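Major capsid protein (Paramecium bursaria Chlorella virus 1, PDB 5TIP) self-assembles into trimers that act as pseudo-hexameric building blocks of the large icosahedral capsid of a chlorovirus. Local coordinates at residues Gly52-Thr57 with Tyr175-Ser180; Leu91-Glu96 with His107-Phe112; Asp64-Ile69 with Leu162-Leu167; Phe254-Lys259 with Ala417-Val422; Gln308-Asp313 with Thr346-Tyr351. One frame throughout, in Å; residues are numbered along the deposited sequence.

Interaction 1: Gly52-Thr57 with Tyr175-Ser180; sequences GNKVST and YFTLAS
Lys54 NZ and Thr177 OG1 form the one side-chain hydrogen bond between these segments, at 2.7 Å. The two side chains lie side by side and point the same way off an antiparallel sheet, where strand 54-58 is the outer neighbour of strand 172-178. This sheet belongs to the N-terminal half of a double jelly-roll capsid protein. The lysine chain is extended until its last torsion, where a bend (chi4 -61°) brings NZ to the threonine hydroxyl. Thr177 OG1 also bonds to Asp94 OD1 on the next strand, so the hydroxyl links three strands.

Backbone bonds continue the pairing. Val55 and Phe176 are a hydrogen-bonded pair, with Phe176 N to Val55 O at 2.7 Å and Val55 N to Phe176 O at 3.0 Å. Leu178 N gives a nearly linear bond to Asn53 O (2.9 Å, 173° at the hydrogen). The ladder frays beyond that point. Gly52 N still reaches Ala179 O at 3.0 Å, but it comes from above the carbonyl plane and the bond is bent. Gly52 has a positive phi, which glycine readily adopts.

Packing differs on the two faces. Val55 and Phe176 share a face and pack on Met201 and Val203 of strand 200-210, respectively; Leu178 also touches Met201. Here the CG2 branch of Val55 rests on Phe176 CB at 3.7 Å. On the other face, Ser56 and Tyr175 are a non-hydrogen-bonded pair. The tyrosine hydroxyl is held by Lys173 and Glu98. Its ring comes obliquely to the serine methylene, with CD1 3.6 Å from Ser56 CB.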
# COMPACT_ATOMS: atom_id res chain seq x y z
N GLY A 52 1.16 -10.70 34.84
CA GLY A 52 2.23 -10.19 35.67
C GLY A 52 3.38 -11.13 35.93
O GLY A 52 4.21 -10.85 36.79
N ASN A 53 3.47 -12.24 35.20
CA ASN A 53 4.53 -13.22 35.39
C ASN A 53 5.61 -13.07 34.33
O ASN A 53 5.39 -12.51 33.25
CB ASN A 53 3.97 -14.65 35.36
CG ASN A 53 3.05 -14.94 36.53
OD1 ASN A 53 3.04 -14.22 37.52
ND2 ASN A 53 2.27 -16.01 36.41
N LYS A 54 6.80 -13.57 34.65
CA LYS A 54 7.93 -13.60 33.74
C LYS A 54 8.19 -15.04 33.31
O LYS A 54 8.39 -15.92 34.16
CB LYS A 54 9.18 -13.00 34.38
CG LYS A 54 9.09 -11.51 34.66
CD LYS A 54 10.40 -10.99 35.23
CE LYS A 54 10.35 -9.48 35.44
NZ LYS A 54 10.14 -8.74 34.16
N VAL A 55 8.18 -15.27 32.00
CA VAL A 55 8.49 -16.57 31.43
C VAL A 55 9.62 -16.40 30.43
O VAL A 55 9.90 -15.30 29.95
CB VAL A 55 7.26 -17.21 30.75
CG1 VAL A 55 6.17 -17.49 31.78
CG2 VAL A 55 6.74 -16.31 29.65
N SER A 56 10.29 -17.51 30.12
CA SER A 56 11.42 -17.48 29.21
C SER A 56 11.37 -18.69 28.29
O SER A 56 10.66 -19.67 28.55
CB SER A 56 12.76 -17.45 29.97
OG SER A 56 12.94 -18.64 30.72
N THR A 57 12.14 -18.61 27.21
CA THR A 57 12.22 -19.68 26.22
C THR A 57 13.65 -19.78 25.71
O THR A 57 14.25 -18.77 25.34
CB THR A 57 11.26 -19.42 25.05
OG1 THR A 57 9.93 -19.81 25.42
CG2 THR A 57 11.69 -20.20 23.81
N TYR A 175 13.19 -13.70 26.85
CA TYR A 175 12.64 -13.46 28.18
C TYR A 175 11.40 -12.59 28.05
O TYR A 175 11.48 -11.43 27.65
CB TYR A 175 13.68 -12.79 29.08
CG TYR A 175 14.86 -13.68 29.38
CD1 TYR A 175 14.84 -14.58 30.44
CD2 TYR A 175 16.00 -13.63 28.59
CE1 TYR A 175 15.91 -15.40 30.71
CE2 TYR A 175 17.09 -14.45 28.85
CZ TYR A 175 17.04 -15.33 29.91
OH TYR A 175 18.12 -16.14 30.17
N PHE A 176 10.24 -13.17 28.37
CA PHE A 176 8.97 -12.47 28.27
C PHE A 176 8.52 -11.98 29.64
O PHE A 176 8.76 -12.63 30.66
CB PHE A 176 7.90 -13.37 27.65
CG PHE A 176 8.25 -13.88 26.28
CD1 PHE A 176 7.94 -13.14 25.15
CD2 PHE A 176 8.88 -15.10 26.12
CE1 PHE A 176 8.26 -13.60 23.89
CE2 PHE A 176 9.20 -15.57 24.87
CZ PHE A 176 8.89 -14.82 23.75
N THR A 177 7.84 -10.83 29.64
CA THR A 177 7.19 -10.30 30.83
C THR A 177 5.75 -9.98 30.45
O THR A 177 5.51 -9.19 29.53
CB THR A 177 7.90 -9.05 31.35
OG1 THR A 177 9.24 -9.38 31.71
CG2 THR A 177 7.17 -8.49 32.57
N LEU A 178 4.80 -10.59 31.15
CA LEU A 178 3.39 -10.40 30.85
C LEU A 178 2.82 -9.24 31.65
O LEU A 178 3.17 -9.05 32.82
CB LEU A 178 2.59 -11.67 31.13
CG LEU A 178 2.96 -12.90 30.33
CD1 LEU A 178 1.91 -13.98 30.54
CD2 LEU A 178 3.11 -12.56 28.85
N ALA A 179 1.95 -8.46 31.01
CA ALA A 179 1.32 -7.35 31.69
C ALA A 179 0.43 -7.85 32.82
O ALA A 179 -0.09 -8.97 32.79
CB ALA A 179 0.50 -6.52 30.70
N SER A 180 0.25 -7.00 33.83
CA SER A 180 -0.57 -7.39 34.98
C SER A 180 -2.05 -7.13 34.70
O SER A 180 -2.89 -8.00 34.95
CB SER A 180 -0.11 -6.63 36.22
OG SER A 180 1.25 -6.88 36.49

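Interaction 2: Leu91-Glu96 with His107-Phe112; sequences LLQDVE and HYNDWF
Val95 and His107 pair through two backbone hydrogen bonds. His107 N to Val95 O is 2.8 Å and close to straight, at 169° on the hydrogen. Val95 N to His107 O is 3.0 Å, with the donor above the carbonyl plane. A third bond, Asn109 N to Gln93 O at 2.8 Å, carries the pairing past the end of the strand and into the first turn of helix 109-119. Two CA-H...O contacts lie between these bonds, one from Asp94 CA to His107 O and one from Tyr108 CA to Gln93 O.

The segments lie on the two arms of a beta hairpin, strands 92-99 and 102-108, in the N-terminal jelly roll. Tyr108 closes the second arm and is also the N-cap residue of the helix. Gln93 and Asp94 form a classic bulge opposite Thr177, on the other side of their strand.

Among the polar side chains, Asn109 ND2 bonds to Glu90 O. The asparagine CB lies 3.3 Å from Leu92 O, and its amide carbon lies against Gln93. His107 NE2 is held by Asp105.

The carbon contacts are few. Val95 and His107 stand side by side, with CG1 of the valine 4.0 Å from His107 CB. The same methyl looks obliquely at the Phe112 ring, 4.4 Å from CZ. Tyr108 CD2 sits 3.7 Å from Asp94 CB.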
# COMPACT_ATOMS: atom_id res chain seq x y z
N LEU A 91 -0.30 -7.25 26.38
CA LEU A 91 0.01 -8.38 27.25
C LEU A 91 1.50 -8.72 27.20
O LEU A 91 2.09 -9.10 28.21
CB LEU A 91 -0.83 -9.59 26.87
CG LEU A 91 -0.69 -10.84 27.75
CD1 LEU A 91 -1.09 -10.51 29.18
CD2 LEU A 91 -1.54 -11.97 27.20
N LEU A 92 2.11 -8.59 26.02
CA LEU A 92 3.55 -8.79 25.86
C LEU A 92 4.25 -7.50 26.30
O LEU A 92 4.64 -6.66 25.49
CB LEU A 92 3.88 -9.15 24.42
CG LEU A 92 5.15 -9.96 24.20
CD1 LEU A 92 5.05 -11.28 24.95
CD2 LEU A 92 5.39 -10.21 22.72
N GLN A 93 4.40 -7.36 27.62
CA GLN A 93 4.89 -6.10 28.18
C GLN A 93 6.31 -5.79 27.71
O GLN A 93 6.61 -4.66 27.32
CB GLN A 93 4.82 -6.13 29.70
CG GLN A 93 5.37 -4.88 30.37
CD GLN A 93 5.11 -4.85 31.85
OE1 GLN A 93 3.97 -4.69 32.29
NE2 GLN A 93 6.17 -5.00 32.65
N ASP A 94 7.19 -6.79 27.75
CA ASP A 94 8.52 -6.62 27.20
C ASP A 94 9.07 -7.98 26.82
O ASP A 94 8.70 -9.00 27.40
CB ASP A 94 9.47 -5.90 28.17
CG ASP A 94 9.58 -6.59 29.52
OD1 ASP A 94 10.22 -7.66 29.59
OD2 ASP A 94 9.05 -6.06 30.51
N VAL A 95 9.97 -7.98 25.83
CA VAL A 95 10.61 -9.20 25.35
C VAL A 95 12.08 -8.90 25.11
O VAL A 95 12.42 -7.88 24.49
CB VAL A 95 9.94 -9.74 24.07
CG1 VAL A 95 9.76 -8.63 23.04
CG2 VAL A 95 10.73 -10.90 23.49
N GLU A 96 12.95 -9.76 25.63
CA GLU A 96 14.40 -9.57 25.59
C GLU A 96 15.05 -10.69 24.80
O GLU A 96 14.75 -11.87 25.04
CB GLU A 96 14.97 -9.51 27.01
CG GLU A 96 16.47 -9.31 27.07
CD GLU A 96 16.99 -9.37 28.49
OE1 GLU A 96 16.19 -9.65 29.41
OE2 GLU A 96 18.20 -9.15 28.70
N HIS A 107 12.66 -5.19 23.63
CA HIS A 107 11.54 -4.39 23.18
C HIS A 107 10.47 -4.31 24.27
O HIS A 107 10.47 -5.09 25.22
CB HIS A 107 10.94 -4.98 21.90
CG HIS A 107 11.87 -4.92 20.72
ND1 HIS A 107 11.56 -5.47 19.50
CD2 HIS A 107 13.11 -4.39 20.59
CE1 HIS A 107 12.56 -5.27 18.66
NE2 HIS A 107 13.52 -4.62 19.30
N TYR A 108 9.57 -3.35 24.11
CA TYR A 108 8.50 -3.10 25.07
C TYR A 108 7.19 -2.96 24.32
O TYR A 108 7.16 -2.68 23.12
CB TYR A 108 8.79 -1.84 25.90
CG TYR A 108 10.18 -1.82 26.51
CD1 TYR A 108 11.26 -1.33 25.79
CD2 TYR A 108 10.41 -2.30 27.79
CE1 TYR A 108 12.53 -1.31 26.33
CE2 TYR A 108 11.68 -2.28 28.34
CZ TYR A 108 12.73 -1.78 27.60
OH TYR A 108 14.00 -1.76 28.14
N ASN A 109 6.08 -3.16 25.04
CA ASN A 109 4.77 -3.10 24.39
C ASN A 109 4.48 -1.71 23.84
O ASN A 109 3.83 -1.58 22.79
CB ASN A 109 3.66 -3.54 25.35
CG ASN A 109 3.63 -2.74 26.63
OD1 ASN A 109 4.43 -1.83 26.82
ND2 ASN A 109 2.70 -3.07 27.51
N ASP A 110 4.96 -0.66 24.51
CA ASP A 110 4.75 0.68 23.98
C ASP A 110 5.58 0.91 22.72
O ASP A 110 5.20 1.73 21.87
CB ASP A 110 5.07 1.74 25.04
CG ASP A 110 4.73 3.15 24.58
OD1 ASP A 110 3.53 3.46 24.45
OD2 ASP A 110 5.67 3.94 24.35
N TRP A 111 6.70 0.21 22.58
CA TRP A 111 7.43 0.26 21.31
C TRP A 111 6.65 -0.44 20.21
O TRP A 111 6.58 0.05 19.08
CB TRP A 111 8.81 -0.36 21.45
CG TRP A 111 9.46 -0.56 20.12
CD1 TRP A 111 9.78 -1.75 19.54
CD2 TRP A 111 9.83 0.46 19.19
NE1 TRP A 111 10.34 -1.53 18.30
CE2 TRP A 111 10.39 -0.19 18.06
CE3 TRP A 111 9.76 1.86 19.19
CZ2 TRP A 111 10.87 0.52 16.96
CZ3 TRP A 111 10.23 2.55 18.10
CH2 TRP A 111 10.78 1.88 17.00
N PHE A 112 6.04 -1.55 20.53
CA PHE A 112 5.22 -2.25 19.60
C PHE A 112 4.11 -1.29 19.16
O PHE A 112 3.81 -1.23 18.00
CB PHE A 112 4.66 -3.53 20.22
CG PHE A 112 5.57 -4.70 20.12
CD1 PHE A 112 6.86 -4.59 20.44
CD2 PHE A 112 5.12 -5.90 19.68
CE1 PHE A 112 7.70 -5.64 20.33
CE2 PHE A 112 5.97 -6.98 19.54
CZ PHE A 112 7.28 -6.84 19.88

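Interaction 3: Asp64-Ile69 with Leu162-Leu167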
# COMPACT_ATOMS: atom_id res chain seq x y z
N ASP A 64 18.91 -24.85 11.09
CA ASP A 64 20.19 -24.16 10.95
C ASP A 64 20.08 -22.67 11.20
O ASP A 64 20.96 -22.08 11.85
CB ASP A 64 20.78 -24.44 9.57
CG ASP A 64 20.93 -25.92 9.28
OD1 ASP A 64 21.31 -26.66 10.21
OD2 ASP A 64 20.65 -26.35 8.14
N LEU A 65 19.03 -22.03 10.70
CA LEU A 65 18.78 -20.62 10.93
C LEU A 65 17.38 -20.45 11.50
O LEU A 65 16.54 -21.35 11.40
CB LEU A 65 18.91 -19.79 9.64
CG LEU A 65 19.95 -20.23 8.61
CD1 LEU A 65 19.77 -19.45 7.32
CD2 LEU A 65 21.36 -20.05 9.14
N ILE A 66 17.13 -19.29 12.10
CA ILE A 66 15.79 -18.93 12.56
C ILE A 66 15.45 -17.55 12.03
O ILE A 66 16.32 -16.68 11.92
CB ILE A 66 15.67 -18.96 14.10
CG1 ILE A 66 16.67 -18.01 14.76
CG2 ILE A 66 15.87 -20.37 14.62
CD1 ILE A 66 16.55 -17.97 16.27
N THR A 67 14.18 -17.36 11.68
CA THR A 67 13.71 -16.09 11.13
C THR A 67 12.53 -15.57 11.95
O THR A 67 12.73 -14.89 12.96
CB THR A 67 13.30 -16.26 9.66
OG1 THR A 67 12.31 -17.29 9.54
CG2 THR A 67 14.51 -16.63 8.82
N ASP A 68 11.31 -15.86 11.51
CA ASP A 68 10.13 -15.33 12.17
C ASP A 68 9.90 -16.01 13.51
O ASP A 68 10.13 -17.21 13.67
CB ASP A 68 8.90 -15.51 11.28
CG ASP A 68 9.08 -14.86 9.92
OD1 ASP A 68 9.58 -13.72 9.86
OD2 ASP A 68 8.71 -15.50 8.91
N ILE A 69 9.44 -15.23 14.49
CA ILE A 69 9.03 -15.73 15.80
C ILE A 69 7.69 -15.12 16.14
O ILE A 69 7.54 -13.89 16.12
CB ILE A 69 10.07 -15.42 16.89
CG1 ILE A 69 11.41 -16.10 16.59
CG2 ILE A 69 9.55 -15.85 18.26
CD1 ILE A 69 12.44 -15.94 17.68
N LEU A 162 19.25 -15.51 11.97
CA LEU A 162 20.20 -15.86 13.02
C LEU A 162 20.71 -17.28 12.84
O LEU A 162 19.91 -18.23 12.89
CB LEU A 162 19.55 -15.70 14.39
CG LEU A 162 20.48 -15.91 15.58
CD1 LEU A 162 21.54 -14.81 15.61
CD2 LEU A 162 19.70 -15.94 16.89
N PRO A 163 22.01 -17.49 12.64
CA PRO A 163 22.51 -18.85 12.40
C PRO A 163 22.73 -19.63 13.69
O PRO A 163 23.78 -19.50 14.33
CB PRO A 163 23.83 -18.61 11.65
CG PRO A 163 24.30 -17.29 12.16
CD PRO A 163 23.07 -16.47 12.49
N LEU A 164 21.75 -20.45 14.07
CA LEU A 164 21.93 -21.32 15.23
C LEU A 164 23.04 -22.34 15.00
O LEU A 164 23.72 -22.74 15.95
CB LEU A 164 20.62 -22.04 15.56
CG LEU A 164 19.46 -21.22 16.13
CD1 LEU A 164 18.33 -22.15 16.55
CD2 LEU A 164 19.93 -20.39 17.31
N ILE A 165 23.23 -22.77 13.75
CA ILE A 165 24.27 -23.74 13.45
C ILE A 165 25.66 -23.15 13.68
O ILE A 165 26.61 -23.90 13.92
CB ILE A 165 24.11 -24.26 12.01
CG1 ILE A 165 25.12 -25.38 11.74
CG2 ILE A 165 24.27 -23.13 11.01
CD1 ILE A 165 25.22 -25.78 10.30
N ALA A 166 25.79 -21.83 13.64
CA ALA A 166 27.06 -21.16 13.89
C ALA A 166 27.21 -20.73 15.35
O ALA A 166 28.17 -20.03 15.67
CB ALA A 166 27.20 -19.95 12.97
N LEU A 167 26.29 -21.14 16.22
CA LEU A 167 26.29 -20.76 17.63
C LEU A 167 26.21 -21.99 18.53
O LEU A 167 25.41 -22.05 19.46
CB LEU A 167 25.12 -19.82 17.93
CG LEU A 167 25.10 -18.43 17.28
CD1 LEU A 167 23.76 -17.76 17.54
CD2 LEU A 167 26.24 -17.57 17.80
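Ile66 fills the angle between Leu162 and Leu164, and its two branches divide the work. The CG1 arm runs alongside Leu162, pointing the same way: CG1 meets Leu162 CB at 3.7 Å and CD1 meets CD2 of the same leucine. The CG2 methyl goes to Leu164 CD1 at 3.6 Å, where the two side chains cross at about a right angle. A chi1 of 59° sets CG1 between the backbone N and the carbonyl carbon, which turns that arm toward Leu162. Phe154 of helix 153-156 also packs on Ile66 and Leu162.

Leu65 points to the other side of the strand. Its CD2 methyl comes obliquely against Pro163 and lies 3.8 Å from CB of that ring. Phe26 of a second subunit also packs on Leu65, so this side of the strand is part of a trimer contact. At the near end, Ile165 lies beside Asp64, with its CG2 methyl 4.0 Å from Asp64 CB.

The backbones fit as the start of a strand of the N-terminal jelly roll, 65-76, against the short, weakly bonded strand 162-163. Ile66 N to Leu162 O is 3.1 Å, and Leu162 N returns a longer bond to Ile66 O. Past Pro163 the chain turns away from strand geometry. Ile165 N still reaches Asp64 O at 3.0 Å, in the carbonyl plane and on a lone pair.

The Asp64 carboxylate takes Leu210 N and a salt bridge from Arg215. The cross-contact is thus hydrocarbon packing bordered by backbone bonds, and the buried charge of Asp64 is probably balanced from helix 212-220.

Interaction 4: Phe254-Lys259 with Ala417-Val422; sequences FNHPTK and AKNYNV
Thr258 and Asn419 face each other as a non-hydrogen-bonded antiparallel pair, their CA atoms 4.0 Å apart. Over these short segments the strand directions are 132° apart, well off strictly antiparallel. One backbone bond lies on either side of the pair: Lys259 N to Lys418 O at 2.7 Å and Tyr420 N to Pro257 O at 3.0 Å. Ahead of the strand, His256 has a positive phi, and its carbonyl accepts a bond from Thr258 OG1.

Phe254 reaches back from the loop to Ala417. The alanine CB sits over the centre of the ring, 3.6 Å from the centroid, in a CH-pi contact. Thr258 CG2 is 3.9 Å from the same methyl.

Lys259 crosses the Tyr420 side chain at about a right angle. Its CG lies 3.4 Å from Tyr420 CE2, and a bend at chi3 (61°) carries CE and NZ along toward the hydroxyl. The NZ to OH bond is weak, at 3.3 Å. The stronger partners are outside: NZ makes a salt bridge to Glu228, and Tyr420 OH bonds to Arg362 O. Glu228 also pairs with Lys418, so one carboxylate lies between two lysines.

Gln13 of a third subunit packs on His256 and Pro257. The contact joins strands 257-266 and 412-426 in a sheet of the C-terminal jelly roll, and strand 223-237 also pairs with 412-426.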
# COMPACT_ATOMS: atom_id res chain seq x y z
N PHE A 254 21.47 8.37 24.23
CA PHE A 254 21.57 7.36 23.19
C PHE A 254 23.02 7.22 22.74
O PHE A 254 23.87 8.06 23.04
CB PHE A 254 20.67 7.74 22.00
CG PHE A 254 19.22 7.87 22.35
CD1 PHE A 254 18.60 6.93 23.17
CD2 PHE A 254 18.47 8.94 21.89
CE1 PHE A 254 17.27 7.05 23.50
CE2 PHE A 254 17.14 9.07 22.22
CZ PHE A 254 16.54 8.12 23.03
N ASN A 255 23.29 6.13 22.02
CA ASN A 255 24.62 5.86 21.49
C ASN A 255 24.48 5.24 20.11
O ASN A 255 23.37 4.99 19.63
CB ASN A 255 25.43 4.96 22.43
CG ASN A 255 25.71 5.60 23.77
OD1 ASN A 255 25.17 5.19 24.79
ND2 ASN A 255 26.58 6.61 23.78
N HIS A 256 25.63 4.99 19.47
CA HIS A 256 25.75 4.28 18.20
C HIS A 256 25.15 5.08 17.04
O HIS A 256 24.42 6.05 17.27
CB HIS A 256 25.07 2.91 18.29
CG HIS A 256 25.63 2.03 19.37
ND1 HIS A 256 24.85 1.50 20.37
CD2 HIS A 256 26.89 1.60 19.60
CE1 HIS A 256 25.61 0.78 21.18
NE2 HIS A 256 26.85 0.82 20.73
N PRO A 257 25.47 4.74 15.79
CA PRO A 257 24.80 5.39 14.65
C PRO A 257 23.30 5.11 14.67
O PRO A 257 22.86 3.96 14.55
CB PRO A 257 25.49 4.76 13.44
CG PRO A 257 26.82 4.33 13.94
CD PRO A 257 26.59 3.89 15.36
N THR A 258 22.52 6.18 14.80
CA THR A 258 21.08 6.08 15.01
C THR A 258 20.34 6.47 13.73
O THR A 258 20.66 7.49 13.11
CB THR A 258 20.64 6.99 16.16
OG1 THR A 258 21.30 6.57 17.37
CG2 THR A 258 19.14 6.92 16.37
N LYS A 259 19.36 5.65 13.34
CA LYS A 259 18.59 5.91 12.13
C LYS A 259 17.56 7.01 12.35
O LYS A 259 17.41 7.89 11.49
CB LYS A 259 17.89 4.64 11.66
CG LYS A 259 18.79 3.42 11.60
CD LYS A 259 17.99 2.18 11.24
CE LYS A 259 17.35 2.33 9.87
NZ LYS A 259 16.61 1.10 9.47
N ALA A 417 15.05 5.24 20.15
CA ALA A 417 16.09 5.41 19.15
C ALA A 417 16.41 4.06 18.54
O ALA A 417 16.58 3.07 19.26
CB ALA A 417 17.35 6.03 19.77
N LYS A 418 16.51 4.02 17.21
CA LYS A 418 16.85 2.81 16.48
C LYS A 418 18.26 3.00 15.95
O LYS A 418 18.52 3.91 15.16
CB LYS A 418 15.87 2.55 15.34
CG LYS A 418 15.74 1.08 14.97
CD LYS A 418 15.22 0.26 16.13
CE LYS A 418 14.37 -0.91 15.68
NZ LYS A 418 15.01 -1.70 14.60
N ASN A 419 19.18 2.14 16.37
CA ASN A 419 20.58 2.25 15.99
C ASN A 419 21.03 0.98 15.29
O ASN A 419 20.35 -0.05 15.31
CB ASN A 419 21.46 2.53 17.21
CG ASN A 419 21.49 1.36 18.18
OD1 ASN A 419 20.66 1.27 19.08
ND2 ASN A 419 22.46 0.47 18.00
N TYR A 420 22.21 1.06 14.68
CA TYR A 420 22.85 -0.09 14.07
C TYR A 420 23.94 -0.63 14.99
O TYR A 420 24.52 0.10 15.80
CB TYR A 420 23.46 0.27 12.71
CG TYR A 420 22.46 0.33 11.58
CD1 TYR A 420 21.89 -0.83 11.07
CD2 TYR A 420 22.08 1.54 11.02
CE1 TYR A 420 20.98 -0.78 10.03
CE2 TYR A 420 21.18 1.60 9.98
CZ TYR A 420 20.62 0.44 9.49
OH TYR A 420 19.71 0.48 8.46
N ASN A 421 24.21 -1.92 14.85
CA ASN A 421 25.31 -2.56 15.55
C ASN A 421 25.77 -3.75 14.71
O ASN A 421 25.11 -4.12 13.73
CB ASN A 421 24.91 -2.99 16.97
CG ASN A 421 26.09 -3.08 17.91
OD1 ASN A 421 27.19 -3.49 17.52
ND2 ASN A 421 25.89 -2.68 19.16
N VAL A 422 26.89 -4.34 15.09
CA VAL A 422 27.48 -5.44 14.35
C VAL A 422 27.51 -6.67 15.25
O VAL A 422 28.05 -6.62 16.36
CB VAL A 422 28.89 -5.10 13.84
CG1 VAL A 422 29.49 -6.30 13.11
CG2 VAL A 422 28.85 -3.89 12.92

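Interaction 5: Gln308-Asp313 with Thr346-Tyr351; sequences QLAVLD and TPAGVY
Tyr351 reaches across to Ala310 and Leu312, and its side chain carries most of this contact. From CB, a chi1 of -51° sets CG anti to the carbonyl carbon, and the ring extends toward segment 308-313. Leu312 CD2 lies over the centre of one ring face, 4.1 Å from the centroid, in a CH-pi contact. Farther out, CZ meets Leu312 CB at 3.7 Å. The hydroxyl oxygen ends near the Ala310 methyl (CB, 3.4 Å) and the Leu312 methylene (CB, 3.5 Å).

No direct hydrogen bond joins the segments. One water accepts from Val311 N at 2.7 Å and donates weakly to Tyr351 OH. A second water lies between Tyr351 OH and Leu312 O, but so close to both that its place is doubtful.

Ala348 adds its CB, 4.4 Å from Ala310 CB. It precedes Gly349 in a type II turn from Pro347 to Val350, where the positive phi of Gly349 suits glycine.

The contact lies in the C-terminal jelly roll, between strands 312-319 and 350-354, which belong to different sheets. Trp263 and Phe265 of strand 257-266 pack around Leu312 and Tyr351, while helix 109-119 covers Val350.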
# COMPACT_ATOMS: atom_id res chain seq x y z
N GLN A 308 -5.43 18.54 16.91
CA GLN A 308 -5.91 19.42 17.97
C GLN A 308 -5.83 18.76 19.34
O GLN A 308 -5.75 19.47 20.35
CB GLN A 308 -7.35 19.86 17.68
CG GLN A 308 -7.85 20.99 18.56
CD GLN A 308 -7.26 22.33 18.16
OE1 GLN A 308 -7.60 22.88 17.12
NE2 GLN A 308 -6.36 22.84 18.98
N LEU A 309 -5.85 17.43 19.40
CA LEU A 309 -5.78 16.70 20.66
C LEU A 309 -4.36 16.29 21.04
O LEU A 309 -4.18 15.69 22.11
CB LEU A 309 -6.68 15.46 20.60
CG LEU A 309 -8.16 15.71 20.30
CD1 LEU A 309 -8.93 14.39 20.25
CD2 LEU A 309 -8.76 16.64 21.33
N ALA A 310 -3.37 16.59 20.21
CA ALA A 310 -1.98 16.36 20.59
C ALA A 310 -1.47 17.51 21.46
O ALA A 310 -2.02 18.61 21.46
CB ALA A 310 -1.11 16.20 19.34
N VAL A 311 -0.40 17.24 22.20
CA VAL A 311 0.01 18.17 23.25
C VAL A 311 1.23 18.99 22.85
O VAL A 311 1.41 20.12 23.32
CB VAL A 311 0.26 17.40 24.57
CG1 VAL A 311 1.49 16.51 24.47
CG2 VAL A 311 0.36 18.36 25.75
N LEU A 312 2.07 18.44 21.97
CA LEU A 312 3.32 19.09 21.62
C LEU A 312 3.07 20.24 20.65
O LEU A 312 2.45 20.04 19.59
CB LEU A 312 4.30 18.08 21.01
CG LEU A 312 5.69 18.63 20.70
CD1 LEU A 312 6.37 19.17 21.95
CD2 LEU A 312 6.57 17.58 20.03
N ASP A 313 3.53 21.43 21.01
CA ASP A 313 3.39 22.60 20.14
C ASP A 313 4.56 22.73 19.17
O ASP A 313 4.35 22.88 17.96
CB ASP A 313 3.27 23.88 20.97
CG ASP A 313 3.20 25.12 20.11
OD1 ASP A 313 2.39 25.14 19.16
OD2 ASP A 313 3.96 26.08 20.37
N THR A 346 0.44 8.51 10.20
CA THR A 346 0.76 8.33 11.60
C THR A 346 -0.27 9.04 12.46
O THR A 346 -0.53 10.23 12.25
CB THR A 346 2.17 8.87 11.92
OG1 THR A 346 3.14 8.09 11.21
CG2 THR A 346 2.45 8.78 13.41
N PRO A 347 -0.88 8.35 13.43
CA PRO A 347 -1.87 9.02 14.28
C PRO A 347 -1.23 10.12 15.11
O PRO A 347 -0.03 10.11 15.38
CB PRO A 347 -2.39 7.88 15.17
CG PRO A 347 -1.30 6.86 15.15
CD PRO A 347 -0.70 6.94 13.78
N ALA A 348 -2.05 11.09 15.50
CA ALA A 348 -1.57 12.21 16.29
C ALA A 348 -0.99 11.71 17.61
O ALA A 348 -1.45 10.71 18.18
CB ALA A 348 -2.69 13.21 16.54
N GLY A 349 0.01 12.43 18.11
CA GLY A 349 0.67 12.07 19.34
C GLY A 349 1.91 11.23 19.19
O GLY A 349 2.60 10.99 20.19
N VAL A 350 2.22 10.76 17.99
CA VAL A 350 3.43 10.01 17.70
C VAL A 350 4.29 10.86 16.77
O VAL A 350 3.81 11.34 15.74
CB VAL A 350 3.12 8.64 17.08
CG1 VAL A 350 4.41 7.86 16.85
CG2 VAL A 350 2.17 7.86 17.97
N TYR A 351 5.56 11.03 17.13
CA TYR A 351 6.44 11.95 16.43
C TYR A 351 7.71 11.22 15.99
O TYR A 351 8.13 10.25 16.61
CB TYR A 351 6.80 13.15 17.30
CG TYR A 351 5.59 13.83 17.90
CD1 TYR A 351 4.91 14.83 17.21
CD2 TYR A 351 5.11 13.47 19.16
CE1 TYR A 351 3.80 15.45 17.75
CE2 TYR A 351 4.00 14.09 19.70
CZ TYR A 351 3.35 15.07 18.99
OH TYR A 351 2.25 15.69 19.53
O HOH W 1 0.38 14.67 22.09
O HOH W 2 1.76 17.87 18.59

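How the interactions relate
Interactions 1, 2 and 3 lie in the N-terminal jelly roll, interactions 4 and 5 in the C-terminal one. Two jelly rolls per chain let a trimer act as a pseudo-hexameric capsomer. Interactions 1 and 2 share a four-stranded sheet and touch, with centres 10 Å apart. Along the chain, interaction 2 is nested within interaction 3, and interaction 3 within interaction 1. Interaction 5 is likewise nested within interaction 4, and both reach the sheet holding strands 257-266 and 350-354. Interactions 2 and 4 touch where Trp111 packs on Lys418, one of the places where the halves meet. Interactions 3 and 5 lie farthest apart, about 39 Å between centres.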